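Esterase E25 (Uncultured bacterium, PDB 4Q05) probably hydrolyses carboxylic esters, as an alpha/beta hydrolase of the bacterial hormone-sensitive lipase family. Local coordinates at residues P74-E77 with S78-R81. Numbering follows the deposited sequence. Where two conformers were deposited one is given.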
ATOM      1  N   PRO A  74     -15.504  11.500 -26.311  1.00 36.55           N
ATOM      2  CA  PRO A  74     -16.059  10.986 -27.564  1.00 32.60           C
ATOM      3  C   PRO A  74     -17.489  10.516 -27.342  1.00 35.36           C
ATOM      4  O   PRO A  74     -17.803   9.919 -26.309  1.00 32.07           O
ATOM      5  CB  PRO A  74     -15.164   9.779 -27.883  1.00 32.07           C
ATOM      6  CG  PRO A  74     -13.917   9.972 -27.051  1.00 30.69           C
ATOM      7  CD  PRO A  74     -14.362  10.702 -25.828  1.00 31.89           C
ATOM      8  N   ARG A  75     -18.352  10.787 -28.309  1.00 30.72           N
ATOM      9  CA  ARG A  75     -19.730  10.328 -28.237  1.00 35.04           C
ATOM     10  C   ARG A  75     -20.015   9.359 -29.373  1.00 34.93           C
ATOM     11  O   ARG A  75     -20.780   8.415 -29.211  1.00 36.02           O
ATOM     12  CB  ARG A  75     -20.705  11.506 -28.273  1.00 36.25           C
ATOM     13  CG  ARG A  75     -20.899  12.169 -26.930  1.00 40.28           C
ATOM     14  CD  ARG A  75     -20.992  13.683 -27.038  1.00 46.46           C
ATOM     15  NE  ARG A  75     -22.229  14.144 -27.655  1.00 58.82           N
ATOM     16  CZ  ARG A  75     -22.291  14.832 -28.792  1.00 65.87           C
ATOM     17  NH1 ARG A  75     -21.177  15.141 -29.449  1.00 67.92           N
ATOM     18  NH2 ARG A  75     -23.469  15.210 -29.273  1.00 57.07           N
ATOM     19  N   THR A  76     -19.377   9.585 -30.517  1.00 28.05           N
ATOM     20  CA  THR A  76     -19.620   8.758 -31.685  1.00 30.86           C
ATOM     21  C   THR A  76     -18.489   7.761 -31.847  1.00 31.83           C
ATOM     22  O   THR A  76     -17.382   7.981 -31.367  1.00 30.82           O
ATOM     23  CB  THR A  76     -19.712   9.613 -32.966  1.00 32.60           C
ATOM     24  OG1 THR A  76     -18.412  10.096 -33.311  1.00 28.77           O
ATOM     25  CG2 THR A  76     -20.656  10.808 -32.761  1.00 31.78           C
ATOM     26  N   GLU A  77     -18.771   6.662 -32.524  1.00 26.60           N
ATOM     27  CA  GLU A  77     -17.757   5.669 -32.802  1.00 35.10           C
ATOM     28  C   GLU A  77     -16.587   6.330 -33.521  1.00 36.02           C
ATOM     29  O   GLU A  77     -15.424   6.018 -33.267  1.00 33.21           O
ATOM     30  CB  GLU A  77     -18.363   4.565 -33.658  1.00 32.83           C
ATOM     31  CG  GLU A  77     -17.523   3.331 -33.787  1.00 46.04           C
ATOM     32  CD  GLU A  77     -18.293   2.201 -34.448  1.00 52.97           C
ATOM     33  OE1 GLU A  77     -19.515   2.380 -34.670  1.00 48.60           O
ATOM     34  OE2 GLU A  77     -17.681   1.146 -34.741  1.00 57.60           O
ATOM     35  N   SER A  78     -16.900   7.268 -34.403  1.00 29.27           N
ATOM     36  CA  SER A  78     -15.866   7.971 -35.145  1.00 33.35           C
ATOM     37  C   SER A  78     -14.999   8.852 -34.226  1.00 32.18           C
ATOM     38  O   SER A  78     -13.776   8.927 -34.377  1.00 30.60           O
ATOM     39  CB  SER A  78     -16.500   8.792 -36.271  1.00 36.36           C
ATOM     40  OG  SER A  78     -15.506   9.511 -36.967  1.00 47.69           O
ATOM     41  N   GLU A  79     -15.627   9.520 -33.272  1.00 26.89           N
ATOM     42  CA  GLU A  79     -14.869  10.290 -32.291  1.00 33.64           C
ATOM     43  C   GLU A  79     -14.034   9.364 -31.403  1.00 33.56           C
ATOM     44  O   GLU A  79     -12.918   9.708 -31.012  1.00 30.96           O
ATOM     45  CB  GLU A  79     -15.802  11.159 -31.448  1.00 32.57           C
ATOM     46  CG  GLU A  79     -16.396  12.331 -32.219  1.00 32.32           C
ATOM     47  CD  GLU A  79     -17.543  12.989 -31.484  1.00 36.22           C
ATOM     48  OE1 GLU A  79     -18.057  12.380 -30.519  1.00 34.03           O
ATOM     49  OE2 GLU A  79     -17.927  14.115 -31.868  1.00 41.37           O
ATOM     50  N   TRP A  80     -14.569   8.188 -31.087  1.00 29.13           N
ATOM     51  CA  TRP A  80     -13.791   7.216 -30.327  1.00 32.37           C
ATOM     52  C   TRP A  80     -12.545   6.811 -31.092  1.00 32.84           C
ATOM     53  O   TRP A  80     -11.445   6.867 -30.554  1.00 27.69           O
ATOM     54  CB  TRP A  80     -14.622   5.985 -29.960  1.00 27.66           C
ATOM     55  CG  TRP A  80     -15.353   6.185 -28.683  1.00 26.62           C
ATOM     56  CD1 TRP A  80     -16.694   6.333 -28.522  1.00 30.60           C
ATOM     57  CD2 TRP A  80     -14.770   6.316 -27.382  1.00 30.90           C
ATOM     58  NE1 TRP A  80     -16.992   6.520 -27.188  1.00 33.95           N
ATOM     59  CE2 TRP A  80     -15.827   6.515 -26.467  1.00 30.04           C
ATOM     60  CE3 TRP A  80     -13.457   6.272 -26.898  1.00 28.21           C
ATOM     61  CZ2 TRP A  80     -15.617   6.676 -25.093  1.00 30.20           C
ATOM     62  CZ3 TRP A  80     -13.246   6.419 -25.523  1.00 30.35           C
ATOM     63  CH2 TRP A  80     -14.325   6.631 -24.640  1.00 27.53           C
ATOM     64  N   ARG A  81     -12.711   6.403 -32.348  1.00 30.12           N
ATOM     65  CA  ARG A  81     -11.567   5.992 -33.151  0.52 33.58           C
ATOM     66  C   ARG A  81     -10.495   7.085 -33.175  1.00 31.41           C
ATOM     67  O   ARG A  81      -9.304   6.795 -33.098  1.00 32.04           O
ATOM     68  CB  ARG A  81     -11.999   5.593 -34.567  0.52 36.83           C
ATOM     69  CG  ARG A  81     -12.850   4.316 -34.614  0.52 40.71           C
ATOM     70  CD  ARG A  81     -13.001   3.782 -36.038  0.52 41.26           C
ATOM     71  NE  ARG A  81     -13.758   4.697 -36.889  0.52 43.41           N
ATOM     72  CZ  ARG A  81     -15.075   4.638 -37.068  0.52 42.94           C
ATOM     73  NH1 ARG A  81     -15.791   3.703 -36.458  0.52 41.38           N
ATOM     74  NH2 ARG A  81     -15.677   5.516 -37.862  0.52 45.12           N
TER
HETATM   75  O   HOH W   1     -15.093   1.906 -34.956  1.00 49.94           O
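Pro74 lies over one face of the Trp80 indole in a CH-pi contact. Pro74 CB sits 3.5 Å from the centroid of the Trp80 five-membered ring, 9° off the ring normal. CG extends the contact over the six-membered ring. Glu77 CA is at the edge of the same indole, near its plane. In the one of its two conformers described here, the Arg81 guanidinium has Glu77 O and Ser78 CA over one face, both offset toward the rim, and Glu77 OE2 at its edge, in plane.

These contacts lie beside a capping box at the start of helix 77-88, with Thr76 as N-cap. Thr76 OG1 accepts from Glu79 N at 2.8 Å. Chi1 of 72° places OG1 between the backbone N and the carbonyl carbon, turned to the first turn of the helix. Glu79 returns the bond: its extended side chain reaches back to the N-H groups of the loop, and OE1 takes two backbone donors. Arg75 N reaches Glu79 OE1 at 2.7 Å, nearly along the C-O axis. Thr76 N reaches Glu79 OE1 at 3.1 Å from above the carboxylate plane. Two N-H groups grip this one oxygen, which helps to hold the carboxylate's rotation. Arg75 NH1 stays 4.2 Å from Glu79 OE2, beyond a salt bridge, but its charge may still favour the anion.

Helical bonding then begins, with Trp80 N donating to Thr76 O and Arg81 N to Glu77 O. The box joins the loop after helix 66-71 to the helix that follows. Trp80 is buried; it also touches Ala265, Ala266 and Leu269 of helix 262-271, and Val142 and Pro173 in loops.

On the exposed side, the same Arg81 conformer makes a long, doubtful salt bridge, with Glu77 OE2 3.6 Å from Arg81 NH1. A water donates to Glu77 OE2 at 2.7 Å.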